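Alpha-L-arabinofuranosidase B (Aspergillus kawachii, PDB 6SXT) hydrolyses terminal non-reducing alpha-L-arabinofuranose units from arabinan, arabinogalactan and arabinoxylan side chains, helping to degrade plant hemicellulose. Local coordinates at residues N166-T169 and D173-A176; N207-A212 and S263-M268; H178-Y183 and G257-Y262. All blocks are in the same frame, centred on the assembly; numbering follows the deposited sequence.

Contact 1 (N166-T169 and D173-A176); sequences NAET and DTGA. With EDO (1,2-ethanediol), chain N.
E168 and T174 meet by van der Waals contact, a methylene against a hydroxyl oxygen, their side chains lying side by side and running opposite ways. CG of E168 rests 3.2 Å from OG1 of T174, and a bend at chi2 (100°) turns the carboxylate off the line of its own chain and along the loop backbone. There OE2 lies 3.9 Å from D173 CA and 3.7 Å from T174 N. A glutamate suits the place because its CG methylene packs on the threonine while the carboxylate reaches on to within about 3 Å (nearest side-chain atoms) of the nucleophile E205.

The polar bonds lie within the loop or run outward. D173 OD1 accepts from G175 N at 2.9 Å, an Asx turn that fixes the local bend at D173-G175; its other oxygen, OD2, is bonded to N206, a substrate-binding residue. G175 takes a positive phi (117°), where any side chain would collide with T174 O, so glycine fits. The hydroxyl of T174 is bonded to E271. Between the two acids, E168 OE2 and D173 OD1 stay 4.6 Å apart.

Strand 166-167 ends a four-stranded antiparallel sheet, pairing with strand 273-276 through A167 and A273, while R131 of strand 130-132 bonds to E168 O; the loop then leads on to strand 180-185, where the backbone of E180 bonds to that of N166.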
loop_
_atom_site.group_PDB
_atom_site.type_symbol
_atom_site.label_atom_id
_atom_site.label_comp_id
_atom_site.label_asym_id
_atom_site.label_seq_id
_atom_site.Cartn_x
_atom_site.Cartn_y
_atom_site.Cartn_z
ATOM N N ASN A 166 16.173 -3.037 7.357
ATOM C CA ASN A 166 16.845 -3.988 8.266
ATOM C C ASN A 166 16.179 -3.929 9.641
ATOM O O ASN A 166 15.980 -2.810 10.179
ATOM C CB ASN A 166 18.321 -3.614 8.363
ATOM C CG ASN A 166 19.245 -4.726 8.818
ATOM O OD1 ASN A 166 18.939 -5.386 9.823
ATOM N ND2 ASN A 166 20.320 -4.968 8.089
ATOM N N ALA A 167 15.830 -5.087 10.197
ATOM C CA ALA A 167 15.113 -5.130 11.467
ATOM C C ALA A 167 15.483 -6.352 12.307
ATOM O O ALA A 167 16.380 -7.080 11.948
ATOM C CB ALA A 167 13.650 -5.006 11.244
ATOM N N GLU A 168 14.724 -6.518 13.385
ATOM C CA GLU A 168 15.003 -7.544 14.401
ATOM C C GLU A 168 14.469 -8.896 13.954
ATOM O O GLU A 168 13.347 -8.985 13.430
ATOM C CB GLU A 168 14.315 -7.160 15.689
ATOM C CG GLU A 168 14.875 -5.912 16.311
ATOM C CD GLU A 168 14.066 -4.664 16.044
ATOM O OE1 GLU A 168 13.353 -4.648 15.015
ATOM O OE2 GLU A 168 14.119 -3.739 16.912
ATOM N N THR A 169 15.215 -9.972 14.200
ATOM C CA THR A 169 14.769 -11.312 13.795
ATOM C C THR A 169 13.659 -11.841 14.686
ATOM O O THR A 169 12.997 -12.779 14.267
ATOM C CB THR A 169 15.927 -12.302 13.757
ATOM O OG1 THR A 169 16.562 -12.287 15.041
ATOM C CG2 THR A 169 16.943 -11.953 12.709
ATOM N N ASP A 173 11.061 -5.349 19.891
ATOM C CA ASP A 173 11.984 -4.219 20.157
ATOM C C ASP A 173 13.129 -4.715 21.036
ATOM O O ASP A 173 12.902 -4.878 22.246
ATOM C CB ASP A 173 11.212 -3.070 20.781
ATOM C CG ASP A 173 12.027 -1.820 21.026
ATOM O OD1 ASP A 173 13.279 -1.898 20.993
ATOM O OD2 ASP A 173 11.379 -0.792 21.339
ATOM N N THR A 174 14.292 -4.912 20.466
ATOM C CA THR A 174 15.529 -5.317 21.160
ATOM C C THR A 174 16.448 -4.129 21.403
ATOM O O THR A 174 17.600 -4.363 21.804
ATOM C CB THR A 174 16.183 -6.464 20.403
ATOM O OG1 THR A 174 16.440 -5.999 19.067
ATOM C CG2 THR A 174 15.286 -7.677 20.383
ATOM N N GLY A 175 15.985 -2.917 21.132
ATOM C CA GLY A 175 16.685 -1.705 21.552
ATOM C C GLY A 175 17.175 -0.796 20.458
ATOM O O GLY A 175 17.267 -1.207 19.272
ATOM N N ALA A 176 17.628 0.371 20.875
ATOM C CA ALA A 176 18.268 1.360 19.983
ATOM C C ALA A 176 19.355 0.676 19.170
ATOM O O ALA A 176 20.228 -0.062 19.719
ATOM C CB ALA A 176 18.832 2.509 20.802
HETATM C C1 EDO N . 21.044 -11.559 15.830
HETATM O O1 EDO N . 19.678 -11.736 16.079
HETATM C C2 EDO N . 21.370 -11.552 14.376
HETATM O O2 EDO N . 22.777 -11.374 14.141
#

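Contact 2 (N207-A212 and S263-M268); sequences NLFSGA and SGYNPM. With LXE ([(1~{S},2~{S},3~{S},4~{S})-2-(hydroxymethyl)-3,4-bis(oxidanyl)cyclopentyl]azanium), chain G; EDO (1,2-ethanediol), chain P.
Y265 gives up the largest area here, its ring reaching from the loop 263-268 to receive F209 on one face and N207 at its hydroxyl. Its chi1 of -61° turns CG away from the carbonyl carbon and sends the ring across a backbone gap of 9.9 Å, measured between the CA atoms of N207 and Y265.

F209 supplies the apolar half. Its rim points into the face of Y265 in a T-shaped stack, centroids 5.1 Å apart and planes at 89°, with CE2 over the middle of the tyrosine ring. F209 CE2 stands 3.9 Å from Y265 CZ, and F209 CZ is equally far from Y265 CE2, so two neighbouring atoms of the phenyl edge share the contact. One face of the phenylalanine is used as well: N207 CB lies 3.3 Å above its plane, towards the rim.

N207 provides the polar half. ND2 donates to Y265 OH over 3.1 Å at 152°, with the hydroxyl close to the amide plane, and it also bonds to E214. The tyrosine hydroxyl has a further partner in the carbonyl O of E205. A tyrosine suits the spot because one side chain offers both a ring face and a polar end. The two bonds to ND2 should limit rotation of the amide.

N207 also serves the ligand, through its backbone: N donates to O5' of the bound cyclopentyl group, 3.1 Å away, on its hydroxymethyl arm. In the arabinofuranose pocket of this GH54 catalytic domain, Y265 and F209 thus form a second shell behind the first-shell N207, with Y265 bonded to the backbone of the nucleophile and to the side chain of the substrate-binding N207.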
loop_
_atom_site.group_PDB
_atom_site.type_symbol
_atom_site.label_atom_id
_atom_site.label_comp_id
_atom_site.label_asym_id
_atom_site.label_seq_id
_atom_site.Cartn_x
_atom_site.Cartn_y
_atom_site.Cartn_z
ATOM N N ASN A 207 13.330 5.464 17.640
ATOM C CA ASN A 207 13.600 6.767 17.007
ATOM C C ASN A 207 13.402 6.579 15.490
ATOM O O ASN A 207 14.042 5.710 14.951
ATOM C CB ASN A 207 14.988 7.323 17.287
ATOM C CG ASN A 207 15.011 8.420 18.357
ATOM O OD1 ASN A 207 14.182 9.340 18.367
ATOM N ND2 ASN A 207 15.889 8.225 19.340
ATOM N N LEU A 208 12.653 7.512 14.909
ATOM C CA LEU A 208 12.733 7.834 13.466
ATOM C C LEU A 208 13.571 9.092 13.413
ATOM O O LEU A 208 13.229 10.077 14.120
ATOM C CB LEU A 208 11.337 8.066 12.931
ATOM C CG LEU A 208 10.318 6.949 13.107
ATOM C CD1 LEU A 208 8.988 7.361 12.513
ATOM C CD2 LEU A 208 10.781 5.661 12.504
ATOM N N PHE A 209 14.653 9.064 12.691
ATOM C CA PHE A 209 15.583 10.191 12.566
ATOM C C PHE A 209 15.419 10.872 11.218
ATOM O O PHE A 209 15.553 10.251 10.162
ATOM C CB PHE A 209 17.023 9.726 12.750
ATOM C CG PHE A 209 17.370 9.402 14.188
ATOM C CD1 PHE A 209 17.517 10.429 15.107
ATOM C CD2 PHE A 209 17.635 8.118 14.595
ATOM C CE1 PHE A 209 17.884 10.162 16.417
ATOM C CE2 PHE A 209 18.050 7.854 15.890
ATOM C CZ PHE A 209 18.128 8.870 16.802
ATOM N N SER A 210 15.263 12.183 11.277
ATOM C CA SER A 210 15.257 13.073 10.094
ATOM C C SER A 210 16.623 13.723 9.905
ATOM O O SER A 210 16.840 14.500 8.959
ATOM C CB SER A 210 14.179 14.103 10.213
ATOM O OG SER A 210 14.356 14.842 11.441
ATOM N N GLY A 211 17.596 13.351 10.722
ATOM C CA GLY A 211 18.993 13.802 10.646
ATOM C C GLY A 211 19.705 13.507 11.959
ATOM O O GLY A 211 19.199 12.700 12.725
ATOM N N ALA A 212 20.806 14.211 12.215
ATOM C CA ALA A 212 21.665 13.967 13.397
ATOM C C ALA A 212 20.901 14.153 14.709
ATOM O O ALA A 212 21.251 13.474 15.713
ATOM C CB ALA A 212 22.872 14.897 13.327
ATOM N N SER A 263 22.570 7.465 23.188
ATOM C CA SER A 263 23.015 6.116 23.608
ATOM C C SER A 263 22.369 5.055 22.723
ATOM O O SER A 263 21.129 5.050 22.634
ATOM C CB SER A 263 22.659 5.807 25.066
ATOM O OG SER A 263 23.524 6.482 25.963
ATOM N N GLY A 264 23.190 4.185 22.165
ATOM C CA GLY A 264 22.735 2.939 21.531
ATOM C C GLY A 264 22.728 3.038 20.021
ATOM O O GLY A 264 22.519 2.009 19.403
ATOM N N TYR A 265 23.114 4.168 19.415
ATOM C CA TYR A 265 23.142 4.272 17.925
ATOM C C TYR A 265 24.531 4.200 17.335
ATOM O O TYR A 265 24.697 4.279 16.102
ATOM C CB TYR A 265 22.387 5.534 17.506
ATOM C CG TYR A 265 20.958 5.502 17.940
ATOM C CD1 TYR A 265 20.055 4.609 17.375
ATOM C CD2 TYR A 265 20.471 6.275 18.973
ATOM C CE1 TYR A 265 18.740 4.544 17.781
ATOM C CE2 TYR A 265 19.175 6.212 19.414
ATOM C CZ TYR A 265 18.278 5.349 18.815
ATOM O OH TYR A 265 17.017 5.325 19.255
ATOM N N ASN A 266 25.608 4.005 18.134
ATOM C CA ASN A 266 26.928 3.811 17.562
ATOM C C ASN A 266 27.761 3.022 18.562
ATOM O O ASN A 266 27.853 3.491 19.691
ATOM C CB ASN A 266 27.626 5.133 17.240
ATOM C CG ASN A 266 28.912 4.948 16.521
ATOM O OD1 ASN A 266 29.012 4.253 15.510
ATOM N ND2 ASN A 266 29.970 5.588 17.034
ATOM N N PRO A 267 28.328 1.862 18.185
ATOM C CA PRO A 267 28.025 1.190 16.919
ATOM C C PRO A 267 26.560 0.722 16.902
ATOM O O PRO A 267 25.836 0.640 17.892
ATOM C CB PRO A 267 28.936 -0.042 16.874
ATOM C CG PRO A 267 29.204 -0.310 18.338
ATOM C CD PRO A 267 29.278 1.055 18.977
ATOM N N MET A 268 26.088 0.401 15.680
ATOM C CA MET A 268 24.748 -0.202 15.506
ATOM C C MET A 268 24.805 -1.692 15.850
ATOM O O MET A 268 25.942 -2.263 15.841
ATOM C CB MET A 268 24.265 -0.032 14.041
ATOM C CG MET A 268 24.040 1.426 13.657
ATOM S SD MET A 268 22.670 2.233 14.348
ATOM C CE MET A 268 21.342 1.436 13.403
HETATM C "C1'" LXE G . 10.577 0.054 17.715
HETATM C "C2'" LXE G . 9.991 -0.392 16.374
HETATM O "O2'" LXE G . 10.585 -1.552 15.915
HETATM C "C3'" LXE G . 10.282 0.786 15.549
HETATM O "O3'" LXE G . 9.579 0.646 14.244
HETATM C "C4'" LXE G . 9.654 1.885 16.379
HETATM C "C5'" LXE G . 10.241 3.254 16.092
HETATM O "O5'" LXE G . 11.647 3.322 16.183
HETATM C "C6'" LXE G . 9.919 1.404 17.862
HETATM N "N1'" LXE G . 8.575 1.316 18.502
HETATM C C1 EDO P . 19.493 18.895 8.472
HETATM O O1 EDO P . 18.869 19.802 9.394
HETATM C C2 EDO P . 19.643 17.422 8.779
HETATM O O2 EDO P . 18.861 16.367 8.043
#

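Contact 3 (H178-Y183 and G257-Y262); sequences HMEAIY and GARPDY. With LXE ([(1~{S},2~{S},3~{S},4~{S})-2-(hydroxymethyl)-3,4-bis(oxidanyl)cyclopentyl]azanium), chain G.
E180, at the start of strand 180-185, and R259, in the loop that follows strand 250-257, face each other across 11.5 Å between their CA atoms, a span that suits two long side chains with charged ends. E180 runs out nearly straight, its CG anti to the backbone N and the chain extended beyond it, while R259 bends at chi2 (-84°) before reaching the carboxylate.

They meet in a buried salt bridge of end-on form, in which both terminal nitrogens hold one oxygen. NH1 donates to E180 OE2 at 2.8 Å and 148°, nearly in line with the C-O bond; NH2 donates to the syn lone pair of the same OE2 at 2.9 Å and 138°. The two flat groups are almost coplanar. OE2 lies in the guanidinium plane between NH1 and NH2, and sharing one acceptor leaves both bonds bent. The other oxygen, OE1, lies 2.7 Å from the oxygen of water 1, which probably donates to it, and that water has a weak bond from R259 NH2. E145 brings a second carboxylate close to OE1, which would tend to favour protonation of E180, and R259 probably offsets this.

In the concanavalin-like catalytic domain, the bridge ties a loop off the large antiparallel sheet to the four-stranded sheet whose strands 180-185 and 199-203 run beside the active site. R259 is itself anchored, NH2 to the carbonyl O of G235 and its backbone N to D237, two residues at the turn between strands 227-235 and 238-245.

M179, one residue before E180, turns to the ligand instead. Bent at chi3, it sets SD 3.1 Å from O2' of the bound cyclopentyl group and CE 3.8 Å from O3', an unbranched thioether that packs against the ring's hydroxyls.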
loop_
_atom_site.group_PDB
_atom_site.type_symbol
_atom_site.label_atom_id
_atom_site.label_comp_id
_atom_site.label_asym_id
_atom_site.label_seq_id
_atom_site.Cartn_x
_atom_site.Cartn_y
_atom_site.Cartn_z
ATOM N N HIS A 178 19.025 -1.553 16.732
ATOM C CA HIS A 178 18.647 -2.901 16.258
ATOM C C HIS A 178 17.737 -2.808 15.023
ATOM O O HIS A 178 17.092 -3.795 14.660
ATOM C CB HIS A 178 17.994 -3.722 17.377
ATOM C CG HIS A 178 19.014 -4.103 18.422
ATOM N ND1 HIS A 178 19.481 -5.404 18.548
ATOM C CD2 HIS A 178 19.666 -3.371 19.365
ATOM C CE1 HIS A 178 20.389 -5.461 19.528
ATOM N NE2 HIS A 178 20.483 -4.253 20.082
ATOM N N MET A 179 17.756 -1.660 14.374
ATOM C CA MET A 179 17.023 -1.454 13.101
ATOM C C MET A 179 17.805 -0.450 12.274
ATOM O O MET A 179 18.498 0.440 12.801
ATOM C CB MET A 179 15.632 -0.865 13.341
ATOM C CG MET A 179 14.622 -1.921 13.677
ATOM S SD MET A 179 13.015 -1.227 14.042
ATOM C CE MET A 179 12.592 -0.762 12.359
ATOM N N GLU A 180 17.666 -0.561 10.964
ATOM C CA GLU A 180 18.039 0.531 10.047
ATOM C C GLU A 180 17.164 0.386 8.796
ATOM O O GLU A 180 17.454 -0.510 7.942
ATOM C CB GLU A 180 19.492 0.406 9.682
ATOM C CG GLU A 180 20.007 1.572 8.841
ATOM C CD GLU A 180 21.505 1.509 8.657
ATOM O OE1 GLU A 180 22.009 0.606 7.975
ATOM O OE2 GLU A 180 22.186 2.411 9.256
ATOM N N ALA A 181 16.119 1.183 8.749
ATOM C CA ALA A 181 15.113 1.058 7.684
ATOM C C ALA A 181 14.623 2.434 7.258
ATOM O O ALA A 181 14.563 3.395 8.027
ATOM C CB ALA A 181 13.989 0.191 8.181
ATOM N N ILE A 182 14.304 2.522 5.969
ATOM C CA ILE A 182 13.531 3.646 5.403
ATOM C C ILE A 182 12.194 3.753 6.102
ATOM O O ILE A 182 11.489 2.747 6.198
ATOM C CB ILE A 182 13.357 3.468 3.893
ATOM C CG1 ILE A 182 14.688 3.446 3.167
ATOM C CG2 ILE A 182 12.413 4.537 3.358
ATOM C CD1 ILE A 182 14.571 2.876 1.748
ATOM N N TYR A 183 11.820 4.959 6.463
ATOM C CA TYR A 183 10.470 5.291 6.917
ATOM C C TYR A 183 9.902 6.388 6.000
ATOM O O TYR A 183 10.628 7.324 5.649
ATOM C CB TYR A 183 10.504 5.819 8.367
ATOM C CG TYR A 183 9.199 6.445 8.775
ATOM C CD1 TYR A 183 8.178 5.682 9.327
ATOM C CD2 TYR A 183 8.943 7.798 8.610
ATOM C CE1 TYR A 183 6.942 6.215 9.630
ATOM C CE2 TYR A 183 7.715 8.346 8.916
ATOM C CZ TYR A 183 6.705 7.570 9.439
ATOM O OH TYR A 183 5.456 8.088 9.692
ATOM N N GLY A 257 26.226 11.944 7.452
ATOM C CA GLY A 257 27.218 12.181 8.488
ATOM C C GLY A 257 27.032 11.269 9.647
ATOM O O GLY A 257 26.511 10.170 9.486
ATOM N N ALA A 258 27.544 11.700 10.797
ATOM C CA ALA A 258 27.666 10.822 11.966
ATOM C C ALA A 258 26.337 10.278 12.467
ATOM O O ALA A 258 25.231 10.871 12.350
ATOM C CB ALA A 258 28.380 11.606 13.051
ATOM N N ARG A 259 26.399 9.123 13.161
ATOM C CA ARG A 259 25.231 8.644 13.884
ATOM C C ARG A 259 24.735 9.654 14.900
ATOM O O ARG A 259 25.560 10.463 15.372
ATOM C CB ARG A 259 25.433 7.339 14.676
ATOM C CG ARG A 259 25.782 6.130 13.815
ATOM C CD ARG A 259 24.556 5.449 13.213
ATOM N NE ARG A 259 25.031 4.501 12.212
ATOM C CZ ARG A 259 24.228 3.912 11.298
ATOM N NH1 ARG A 259 22.934 4.124 11.293
ATOM N NH2 ARG A 259 24.790 3.124 10.442
ATOM N N PRO A 260 23.423 9.672 15.198
ATOM C CA PRO A 260 22.851 10.570 16.184
ATOM C C PRO A 260 23.606 10.325 17.505
ATOM O O PRO A 260 23.814 9.171 17.832
ATOM C CB PRO A 260 21.398 10.177 16.306
ATOM C CG PRO A 260 21.067 9.514 14.953
ATOM C CD PRO A 260 22.343 8.829 14.599
ATOM N N ASP A 261 24.011 11.401 18.173
ATOM C CA ASP A 261 24.865 11.306 19.390
ATOM C C ASP A 261 23.904 11.027 20.566
ATOM O O ASP A 261 23.720 11.883 21.457
ATOM C CB ASP A 261 25.764 12.554 19.505
ATOM C CG ASP A 261 26.916 12.725 18.478
ATOM O OD1 ASP A 261 27.575 11.748 18.092
ATOM O OD2 ASP A 261 27.181 13.873 18.056
ATOM N N TYR A 262 23.228 9.874 20.581
ATOM C CA TYR A 262 22.326 9.388 21.661
ATOM C C TYR A 262 22.682 7.922 21.930
ATOM O O TYR A 262 23.188 7.251 21.028
ATOM C CB TYR A 262 20.846 9.491 21.325
ATOM C CG TYR A 262 20.411 10.880 20.937
ATOM C CD1 TYR A 262 20.536 11.303 19.627
ATOM C CD2 TYR A 262 19.924 11.788 21.868
ATOM C CE1 TYR A 262 20.231 12.590 19.248
ATOM C CE2 TYR A 262 19.613 13.088 21.509
ATOM C CZ TYR A 262 19.753 13.481 20.185
ATOM O OH TYR A 262 19.443 14.734 19.769
HETATM C "C1'" LXE G . 10.577 0.054 17.715
HETATM C "C2'" LXE G . 9.991 -0.392 16.374
HETATM O "O2'" LXE G . 10.585 -1.552 15.915
HETATM C "C3'" LXE G . 10.282 0.786 15.549
HETATM O "O3'" LXE G . 9.579 0.646 14.244
HETATM C "C4'" LXE G . 9.654 1.885 16.379
HETATM C "C5'" LXE G . 10.241 3.254 16.092
HETATM O "O5'" LXE G . 11.647 3.322 16.183
HETATM C "C6'" LXE G . 9.919 1.404 17.862
HETATM N "N1'" LXE G . 8.575 1.316 18.502
HETATM O O HOH W 1 24.484 0.241 8.906
#

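The three contacts lie on the same side of the chain's centre, and each supplies a residue to the pocket of the inhibitor-derived group: D173 from contact 1, N207 from contact 2 and M179 from contact 3. Contacts 2 and 3 interleave, with centres 4 Å apart and segments that alternate along the chain; M268 CG packs 3.4 Å from R259 CZ, setting a residue of contact 2 against the salt bridge of contact 3. Contact 1 lies 13 Å from contact 2 and 12 Å from contact 3, centre to centre. It reaches the former through A176 CB, 3.5 Å from Y265 CZ, and the latter through E168 OE1, 3.3 Å from M179 CG.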